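Long-range contacts in glucosidase 2 subunit beta (Schizosaccharomyces pombe, PDB 4XQM), which recognises mannose-rich N-glycans through its MRH domain and retains the catalytic alpha subunit in the endoplasmic reticulum, where the enzyme trims glucose from immature glycoproteins: residues R2-M7 against V20-N25; M7-E12 against V68-V73; V62-G67 against I85-P90. All blocks are in the same frame, centred on the assembly; numbering follows the deposited sequence.

The three contacts build the part of the MRH domain that lies away from its sugar site. Contacts 1 and 2 share M7 and meet where strands 8-13 and 16-21 run side by side, with T9 N 2.9 Å from V20 O. Contacts 2 and 3 have centres about 8 Å apart and are joined through N70 OD1 and S89 OG, 2.6 Å from each other. Contact 3 supplies M87, whose sulfur packs against V20 and F22 of contact 1. None of them forms the mannose pocket, which Y16, Q28, C52, R58, E77, C81 and Y83 line: the side chains of V20, I72 and I85 lie about 14, 13 and 10 Å from the sugar.

Contact 1 (R2-M7 against V20-N25); sequences RAIKGM and VVFYEN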
loop_
_atom_site.group_PDB
_atom_site.type_symbol
_atom_site.label_atom_id
_atom_site.label_comp_id
_atom_site.label_asym_id
_atom_site.label_seq_id
_atom_site.Cartn_x
_atom_site.Cartn_y
_atom_site.Cartn_z
ATOM N N ARG A 2 1.139 2.712 -17.098
ATOM C CA ARG A 2 0.535 4.032 -17.104
ATOM C C ARG A 2 -0.981 4.030 -17.143
ATOM O O ARG A 2 -1.599 5.074 -16.931
ATOM C CB ARG A 2 1.122 4.898 -18.220
ATOM C CG ARG A 2 2.581 5.250 -17.960
ATOM C CD ARG A 2 3.107 6.238 -18.978
ATOM N NE ARG A 2 4.537 6.471 -18.806
ATOM C CZ ARG A 2 5.053 7.328 -17.931
ATOM N NH1 ARG A 2 4.247 8.029 -17.131
ATOM N NH2 ARG A 2 6.369 7.482 -17.850
ATOM N N ALA A 3 -1.586 2.869 -17.386
ATOM C CA ALA A 3 -3.032 2.766 -17.256
ATOM C C ALA A 3 -3.368 2.662 -15.778
ATOM O O ALA A 3 -4.529 2.795 -15.388
ATOM C CB ALA A 3 -3.574 1.560 -17.992
ATOM N N ILE A 4 -2.368 2.395 -14.943
ATOM C CA ILE A 4 -2.659 2.338 -13.519
ATOM C C ILE A 4 -1.718 3.104 -12.599
ATOM O O ILE A 4 -2.069 3.343 -11.442
ATOM C CB ILE A 4 -2.801 0.921 -12.998
ATOM C CG1 ILE A 4 -1.443 0.255 -12.913
ATOM C CG2 ILE A 4 -3.784 0.098 -13.847
ATOM C CD1 ILE A 4 -1.417 -0.765 -11.823
ATOM N N LYS A 5 -0.537 3.483 -13.074
ATOM C CA LYS A 5 0.325 4.336 -12.245
ATOM C C LYS A 5 -0.405 5.619 -11.851
ATOM O O LYS A 5 -0.957 6.338 -12.704
ATOM C CB LYS A 5 1.631 4.696 -12.956
ATOM C CG LYS A 5 2.549 5.615 -12.127
ATOM C CD LYS A 5 3.936 5.732 -12.755
ATOM C CE LYS A 5 4.855 6.633 -11.932
ATOM N NZ LYS A 5 4.389 8.049 -11.918
ATOM N N GLY A 6 -0.411 5.907 -10.553
ATOM C CA GLY A 6 -1.070 7.098 -10.050
ATOM C C GLY A 6 -2.490 6.856 -9.578
ATOM O O GLY A 6 -3.114 7.739 -8.988
ATOM N N MET A 7 -3.020 5.664 -9.840
ATOM C CA MET A 7 -4.351 5.316 -9.356
ATOM C C MET A 7 -4.345 5.253 -7.825
ATOM O O MET A 7 -3.510 4.566 -7.221
ATOM C CB MET A 7 -4.773 3.978 -9.943
ATOM C CG MET A 7 -6.169 3.527 -9.581
ATOM S SD MET A 7 -6.572 1.994 -10.452
ATOM C CE MET A 7 -6.381 2.486 -12.157
ATOM N N VAL A 20 -3.136 4.376 -0.875
ATOM C CA VAL A 20 -2.255 3.620 -1.755
ATOM C C VAL A 20 -2.333 4.229 -3.141
ATOM O O VAL A 20 -3.423 4.365 -3.700
ATOM C CB VAL A 20 -2.662 2.131 -1.857
ATOM C CG1 VAL A 20 -1.790 1.402 -2.885
ATOM C CG2 VAL A 20 -2.555 1.455 -0.483
ATOM N N VAL A 21 -1.178 4.620 -3.673
ATOM C CA VAL A 21 -1.096 5.073 -5.055
ATOM C C VAL A 21 -0.240 4.076 -5.840
ATOM O O VAL A 21 0.960 3.923 -5.577
ATOM C CB VAL A 21 -0.508 6.479 -5.154
ATOM C CG1 VAL A 21 -0.628 6.973 -6.587
ATOM C CG2 VAL A 21 -1.253 7.414 -4.238
ATOM N N PHE A 22 -0.854 3.389 -6.799
ATOM C CA PHE A 22 -0.135 2.332 -7.523
ATOM C C PHE A 22 1.133 2.867 -8.200
ATOM O O PHE A 22 1.092 3.886 -8.897
ATOM C CB PHE A 22 -1.038 1.642 -8.556
ATOM C CG PHE A 22 -2.159 0.820 -7.955
ATOM C CD1 PHE A 22 -2.020 0.200 -6.714
ATOM C CD2 PHE A 22 -3.353 0.652 -8.656
ATOM C CE1 PHE A 22 -3.070 -0.572 -6.179
ATOM C CE2 PHE A 22 -4.394 -0.105 -8.131
ATOM C CZ PHE A 22 -4.258 -0.715 -6.898
ATOM N N TYR A 23 2.256 2.186 -7.951
ATOM C CA TYR A 23 3.546 2.492 -8.575
ATOM C C TYR A 23 4.123 3.843 -8.168
ATOM O O TYR A 23 5.068 4.337 -8.790
ATOM C CB TYR A 23 3.459 2.388 -10.103
ATOM C CG TYR A 23 3.122 1.004 -10.605
ATOM C CD1 TYR A 23 3.678 -0.128 -10.019
ATOM C CD2 TYR A 23 2.231 0.824 -11.652
ATOM C CE1 TYR A 23 3.364 -1.405 -10.486
ATOM C CE2 TYR A 23 1.921 -0.431 -12.122
ATOM C CZ TYR A 23 2.479 -1.541 -11.545
ATOM O OH TYR A 23 2.149 -2.791 -12.020
ATOM N N GLU A 24 3.574 4.428 -7.110
ATOM C CA GLU A 24 4.119 5.668 -6.577
ATOM C C GLU A 24 4.441 5.511 -5.088
ATOM O O GLU A 24 5.583 5.200 -4.728
ATOM C CB GLU A 24 3.185 6.853 -6.889
ATOM C CG GLU A 24 3.147 7.112 -8.408
ATOM C CD GLU A 24 2.289 8.289 -8.837
ATOM O OE1 GLU A 24 1.707 8.986 -7.970
ATOM O OE2 GLU A 24 2.196 8.529 -10.070
ATOM N N ASN A 25 3.455 5.702 -4.226
ATOM C CA ASN A 25 3.725 5.625 -2.791
ATOM C C ASN A 25 2.521 5.204 -1.964
ATOM O O ASN A 25 1.395 5.165 -2.466
ATOM C CB ASN A 25 4.274 6.965 -2.284
ATOM C CG ASN A 25 3.630 8.144 -2.969
ATOM O OD1 ASN A 25 2.433 8.129 -3.262
ATOM N ND2 ASN A 25 4.425 9.174 -3.246
#
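I4 CD1 meets both the F22 and the Y23 ring, and M7 SD meets F22, each obliquely. I4 CD1 reaches within 3.4 Å of Y23 CE2; chi1 of 74° sets CG1 between the backbone N and the carbonyl carbon, which turns the longer arm, CG1-CD1, toward both rings. K5 CA lies at the Y23 edge, and F36 makes an edge-to-face pair with this ring, whose hydroxyl bonds to Q39. M7 runs alongside F22, and its SD stands 3.8 Å from CE2, a Met-aromatic contact suited to a flexible, polarisable thioether.

Backbone bonds fix the register: G6 N to F22 O at 3.0 Å, nearly straight, and F22 N to M7 O at 2.9 Å. K5 and E24 cross at about a right angle, and K5 NZ meets OE2 of E24 at 2.9 Å in a salt bridge on the anti side of the carboxylate, 28° out of its plane. G6, with phi of 95°, has a backbone that would jam a CB against the preceding carbonyl. Type II turns at I4-M7 and V21-E24 pack together, and E24 and N25 opposite V21 form a classic beta bulge where strand 16-21 turns into strand 25-28 of the MRH domain.

Contact 2 (M7-E12 against V68-V73); sequences METKRE and VENEIV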
loop_
_atom_site.group_PDB
_atom_site.type_symbol
_atom_site.label_atom_id
_atom_site.label_comp_id
_atom_site.label_asym_id
_atom_site.label_seq_id
_atom_site.Cartn_x
_atom_site.Cartn_y
_atom_site.Cartn_z
ATOM N N MET A 7 -3.020 5.664 -9.840
ATOM C CA MET A 7 -4.351 5.316 -9.356
ATOM C C MET A 7 -4.345 5.253 -7.825
ATOM O O MET A 7 -3.510 4.566 -7.221
ATOM C CB MET A 7 -4.773 3.978 -9.943
ATOM C CG MET A 7 -6.169 3.527 -9.581
ATOM S SD MET A 7 -6.572 1.994 -10.452
ATOM C CE MET A 7 -6.381 2.486 -12.157
ATOM N N GLU A 8 -5.263 5.994 -7.206
ATOM C CA GLU A 8 -5.293 6.148 -5.745
ATOM C C GLU A 8 -6.506 5.475 -5.101
ATOM O O GLU A 8 -7.639 5.633 -5.567
ATOM C CB GLU A 8 -5.298 7.639 -5.390
ATOM C CG GLU A 8 -5.609 7.958 -3.931
ATOM C CD GLU A 8 -5.758 9.448 -3.688
ATOM O OE1 GLU A 8 -4.790 10.194 -3.949
ATOM O OE2 GLU A 8 -6.854 9.872 -3.252
ATOM N N THR A 9 -6.265 4.745 -4.012
ATOM C CA THR A 9 -7.346 4.185 -3.200
ATOM C C THR A 9 -7.123 4.621 -1.749
ATOM O O THR A 9 -5.995 4.561 -1.250
ATOM C CB THR A 9 -7.355 2.650 -3.267
ATOM O OG1 THR A 9 -7.419 2.233 -4.641
ATOM C CG2 THR A 9 -8.554 2.076 -2.522
ATOM N N LYS A 10 -8.186 5.072 -1.085
ATOM C CA LYS A 10 -8.090 5.528 0.299
ATOM C C LYS A 10 -9.088 4.785 1.177
ATOM O O LYS A 10 -10.193 4.427 0.740
ATOM C CB LYS A 10 -8.365 7.035 0.398
ATOM C CG LYS A 10 -7.323 7.936 -0.256
ATOM C CD LYS A 10 -7.702 9.410 -0.041
ATOM C CE LYS A 10 -9.207 9.608 -0.220
ATOM N NZ LYS A 10 -9.647 11.025 -0.077
ATOM N N ARG A 11 -8.699 4.554 2.424
ATOM C CA ARG A 11 -9.635 4.035 3.422
ATOM C C ARG A 11 -9.194 4.458 4.806
ATOM O O ARG A 11 -7.996 4.397 5.144
ATOM C CB ARG A 11 -9.736 2.504 3.360
ATOM C CG ARG A 11 -10.744 1.938 4.365
ATOM C CD ARG A 11 -10.921 0.446 4.231
ATOM N NE ARG A 11 -11.706 -0.093 5.352
ATOM C CZ ARG A 11 -11.747 -1.375 5.693
ATOM N NH1 ARG A 11 -11.054 -2.262 4.995
ATOM N NH2 ARG A 11 -12.469 -1.763 6.746
ATOM N N GLU A 12 -10.159 4.880 5.616
ATOM C CA GLU A 12 -9.873 5.127 7.021
ATOM C C GLU A 12 -9.952 3.826 7.808
ATOM O O GLU A 12 -10.972 3.138 7.778
ATOM C CB GLU A 12 -10.818 6.168 7.618
ATOM C CG GLU A 12 -10.490 6.486 9.076
ATOM C CD GLU A 12 -11.273 5.620 10.066
ATOM O OE1 GLU A 12 -12.521 5.602 9.970
ATOM O OE2 GLU A 12 -10.644 4.957 10.933
ATOM N N VAL A 68 -14.023 -5.602 -8.911
ATOM C CA VAL A 68 -14.720 -4.635 -9.759
ATOM C C VAL A 68 -14.443 -3.176 -9.389
ATOM O O VAL A 68 -14.578 -2.287 -10.226
ATOM C CB VAL A 68 -16.244 -4.909 -9.787
ATOM C CG1 VAL A 68 -16.512 -6.255 -10.437
ATOM C CG2 VAL A 68 -16.817 -4.888 -8.381
ATOM N N GLU A 69 -14.048 -2.930 -8.144
ATOM C CA GLU A 69 -13.815 -1.575 -7.654
ATOM C C GLU A 69 -12.545 -1.539 -6.807
ATOM O O GLU A 69 -12.206 -2.536 -6.154
ATOM C CB GLU A 69 -15.015 -1.122 -6.816
ATOM C CG GLU A 69 -14.837 0.207 -6.093
ATOM C CD GLU A 69 -16.164 0.891 -5.780
ATOM O OE1 GLU A 69 -17.182 0.182 -5.595
ATOM O OE2 GLU A 69 -16.182 2.143 -5.723
ATOM N N ASN A 70 -11.839 -0.411 -6.829
ATOM C CA ASN A 70 -10.687 -0.209 -5.940
ATOM C C ASN A 70 -11.097 -0.212 -4.468
ATOM O O ASN A 70 -12.007 0.520 -4.069
ATOM C CB ASN A 70 -9.999 1.123 -6.241
ATOM C CG ASN A 70 -9.299 1.133 -7.570
ATOM O OD1 ASN A 70 -8.927 0.083 -8.104
ATOM N ND2 ASN A 70 -9.086 2.329 -8.110
ATOM N N GLU A 71 -10.415 -1.024 -3.668
ATOM C CA GLU A 71 -10.750 -1.180 -2.259
ATOM C C GLU A 71 -9.518 -1.603 -1.458
ATOM O O GLU A 71 -8.767 -2.484 -1.886
ATOM C CB GLU A 71 -11.848 -2.243 -2.119
ATOM C CG GLU A 71 -12.108 -2.711 -0.692
ATOM C CD GLU A 71 -13.091 -3.882 -0.624
ATOM O OE1 GLU A 71 -13.435 -4.299 0.506
ATOM O OE2 GLU A 71 -13.513 -4.386 -1.692
ATOM N N ILE A 72 -9.298 -0.959 -0.311
ATOM C CA ILE A 72 -8.329 -1.470 0.651
ATOM C C ILE A 72 -9.096 -2.434 1.552
ATOM O O ILE A 72 -9.985 -2.022 2.300
ATOM C CB ILE A 72 -7.676 -0.331 1.466
ATOM C CG1 ILE A 72 -6.766 0.512 0.559
ATOM C CG2 ILE A 72 -6.879 -0.877 2.655
ATOM C CD1 ILE A 72 -6.223 1.781 1.243
ATOM N N VAL A 73 -8.781 -3.721 1.429
ATOM C CA VAL A 73 -9.498 -4.786 2.135
ATOM C C VAL A 73 -9.059 -4.843 3.588
ATOM O O VAL A 73 -9.894 -4.934 4.482
ATOM C CB VAL A 73 -9.282 -6.152 1.440
ATOM C CG1 VAL A 73 -9.864 -7.292 2.271
ATOM C CG2 VAL A 73 -9.934 -6.120 0.062
HETATM O O HOH W 1 -9.831 4.620 -6.476
HETATM O O HOH W 2 -11.134 1.255 0.299
#
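T9 and R11 lie opposite N70 and I72 where strand 8-12 passes strand 71-73 at 6.3 Å between axes, their directions 48° apart. That is too wide for direct backbone pairing. These are the two outermost strands of the mixed sheet, and their approach is consistent with the flattened beta-barrel of mannose 6-phosphate receptor homology domains, with side chains and water spanning this junction. Water 2 accepts a bond from I72 N and gives a weak one to K10 O.

Side chains fill the middle. T9 fits because it is small and two-sided: its methyl CG2 lies 3.9 Å from I72 CG1, while OG1 touches CB of N70 at 3.2 Å. I72, buried, packs between the strands with a branched chain whose CD1 comes within 3.7 Å of T9 O and beside the backbone of R11; Y18, V20 and I85 also pack on it.

At one end N70 serves as a polar bracket. Its ND2 makes a weak bond to the sulfur of M7 and donates to water 1, which donates in turn to E8 O at 2.6 Å, while its OD1 is taken by S89 OG. An amide suits this place because it donates on one side and accepts on the other.

At the other end R11 stretches out, CG anti to the backbone N (chi1 -178°), and long enough to reach two carbonyls: its NH1 reaches I72 O at 2.9 Å, close to the guanidinium plane, and more weakly V73 O at 3.0 Å.

Contact 3 (V62-G67 against I85-P90); sequences VTVECG and IKMKSP
V62 and M87 interlock on the face that carries V62, V64, I85 and M87. In M87, chi1 (-58°) and an extended chi2 set SD in the hollow beside V62, 3.6 Å from V62 CG1, with V64 CG2 more loosely placed; the bend at chi3 only turns CE. V62 also lies alongside I85, both pointing the same way, and V64 CG1 rests 3.8 Å from S89 CB. The slim, branched valines and the pliable methionine suit this buried layer, which F22 also covers.

On the other face E65 and K86 cross obliquely. E65 OE1 touches K86 CE, while NZ stays 4.3 Å from OE1, beyond a salt bridge; water 3 donates to OE1 and to M87 O. G67 fits a tight place, since a CB there would stand 2.9 Å from K88 CB, and the ring of P90 lies against G67 O, CG at 3.5 Å.

The backbone pairs as parallel strands: T63 N gives to I85 O and T63 O takes M87 N, both 2.8 Å; E65 N gives to M87 O at 3.0 Å and E65 O takes S89 N at 2.9 Å. C66 is tied to C93 by a disulfide. The arrangement places strand 82-89 between strand 59-66, parallel to it, and strand 71-77, antiparallel: the one parallel pairing in the otherwise antiparallel MRH sheet.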
loop_
_atom_site.group_PDB
_atom_site.type_symbol
_atom_site.label_atom_id
_atom_site.label_comp_id
_atom_site.label_asym_id
_atom_site.label_seq_id
_atom_site.Cartn_x
_atom_site.Cartn_y
_atom_site.Cartn_z
ATOM N N VAL A 62 1.979 -4.665 -0.602
ATOM C CA VAL A 62 0.596 -4.474 -1.034
ATOM C C VAL A 62 0.205 -5.553 -2.028
ATOM O O VAL A 62 0.741 -5.596 -3.142
ATOM C CB VAL A 62 0.392 -3.074 -1.681
ATOM C CG1 VAL A 62 -1.070 -2.859 -2.068
ATOM C CG2 VAL A 62 0.876 -1.958 -0.745
ATOM N N THR A 63 -0.731 -6.412 -1.628
ATOM C CA THR A 63 -1.220 -7.470 -2.506
ATOM C C THR A 63 -2.507 -7.012 -3.187
ATOM O O THR A 63 -3.496 -6.709 -2.519
ATOM C CB THR A 63 -1.456 -8.789 -1.740
ATOM O OG1 THR A 63 -0.228 -9.225 -1.134
ATOM C CG2 THR A 63 -1.955 -9.881 -2.690
ATOM N N VAL A 64 -2.482 -6.935 -4.517
ATOM C CA VAL A 64 -3.615 -6.406 -5.279
ATOM C C VAL A 64 -4.260 -7.516 -6.100
ATOM O O VAL A 64 -3.631 -8.091 -7.005
ATOM C CB VAL A 64 -3.171 -5.283 -6.240
ATOM C CG1 VAL A 64 -4.384 -4.658 -6.916
ATOM C CG2 VAL A 64 -2.368 -4.226 -5.506
ATOM N N GLU A 65 -5.518 -7.810 -5.803
ATOM C CA GLU A 65 -6.216 -8.885 -6.504
ATOM C C GLU A 65 -7.403 -8.349 -7.289
ATOM O O GLU A 65 -7.915 -7.270 -6.999
ATOM C CB GLU A 65 -6.612 -9.981 -5.518
ATOM C CG GLU A 65 -5.363 -10.611 -4.893
ATOM C CD GLU A 65 -5.655 -11.566 -3.758
ATOM O OE1 GLU A 65 -6.748 -11.482 -3.150
ATOM O OE2 GLU A 65 -4.769 -12.401 -3.474
ATOM N N CYS A 66 -7.807 -9.094 -8.311
ATOM C CA CYS A 66 -8.868 -8.662 -9.216
ATOM C C CYS A 66 -10.192 -8.440 -8.490
ATOM O O CYS A 66 -10.640 -9.296 -7.722
ATOM C CB CYS A 66 -9.068 -9.691 -10.335
ATOM S SG CYS A 66 -10.485 -9.359 -11.434
ATOM N N GLY A 67 -10.809 -7.287 -8.756
ATOM C CA GLY A 67 -12.149 -6.995 -8.288
ATOM C C GLY A 67 -12.739 -5.872 -9.111
ATOM O O GLY A 67 -12.037 -5.230 -9.892
ATOM N N ILE A 85 -0.808 -4.854 3.285
ATOM C CA ILE A 85 -2.058 -4.262 2.813
ATOM C C ILE A 85 -2.641 -5.122 1.716
ATOM O O ILE A 85 -1.976 -5.379 0.702
ATOM C CB ILE A 85 -1.829 -2.837 2.275
ATOM C CG1 ILE A 85 -1.117 -1.982 3.327
ATOM C CG2 ILE A 85 -3.159 -2.196 1.890
ATOM C CD1 ILE A 85 -0.824 -0.554 2.887
ATOM N N LYS A 86 -3.874 -5.577 1.920
ATOM C CA LYS A 86 -4.587 -6.344 0.900
ATOM C C LYS A 86 -5.595 -5.445 0.180
ATOM O O LYS A 86 -6.300 -4.655 0.821
ATOM C CB LYS A 86 -5.293 -7.546 1.533
ATOM C CG LYS A 86 -5.938 -8.490 0.517
ATOM C CD LYS A 86 -6.374 -9.792 1.188
ATOM C CE LYS A 86 -7.288 -10.593 0.270
ATOM N NZ LYS A 86 -7.931 -11.743 0.978
ATOM N N MET A 87 -5.648 -5.558 -1.147
ATOM C CA MET A 87 -6.536 -4.730 -1.954
ATOM C C MET A 87 -7.260 -5.516 -3.033
ATOM O O MET A 87 -6.805 -6.572 -3.443
ATOM C CB MET A 87 -5.738 -3.626 -2.662
ATOM C CG MET A 87 -4.973 -2.703 -1.751
ATOM S SD MET A 87 -4.236 -1.346 -2.685
ATOM C CE MET A 87 -5.692 -0.543 -3.358
ATOM N N LYS A 88 -8.380 -4.971 -3.494
ATOM C CA LYS A 88 -8.983 -5.377 -4.760
ATOM C C LYS A 88 -8.942 -4.194 -5.713
ATOM O O LYS A 88 -8.983 -3.031 -5.271
ATOM C CB LYS A 88 -10.418 -5.874 -4.546
ATOM C CG LYS A 88 -10.438 -7.274 -3.933
ATOM C CD LYS A 88 -11.504 -7.467 -2.870
ATOM C CE LYS A 88 -12.893 -7.529 -3.446
ATOM N NZ LYS A 88 -13.781 -8.461 -2.654
ATOM N N SER A 89 -8.842 -4.476 -7.012
ATOM C CA SER A 89 -8.777 -3.416 -8.019
ATOM C C SER A 89 -8.959 -3.996 -9.406
ATOM O O SER A 89 -8.437 -5.079 -9.695
ATOM C CB SER A 89 -7.427 -2.692 -7.984
ATOM O OG SER A 89 -7.345 -1.767 -9.060
ATOM N N PRO A 90 -9.691 -3.280 -10.272
ATOM C CA PRO A 90 -9.770 -3.691 -11.679
ATOM C C PRO A 90 -8.391 -3.723 -12.335
ATOM O O PRO A 90 -8.222 -4.431 -13.326
ATOM C CB PRO A 90 -10.635 -2.599 -12.322
ATOM C CG PRO A 90 -11.433 -2.033 -11.202
ATOM C CD PRO A 90 -10.542 -2.111 -9.984
HETATM O O HOH W 3 -7.733 -9.088 -2.508
#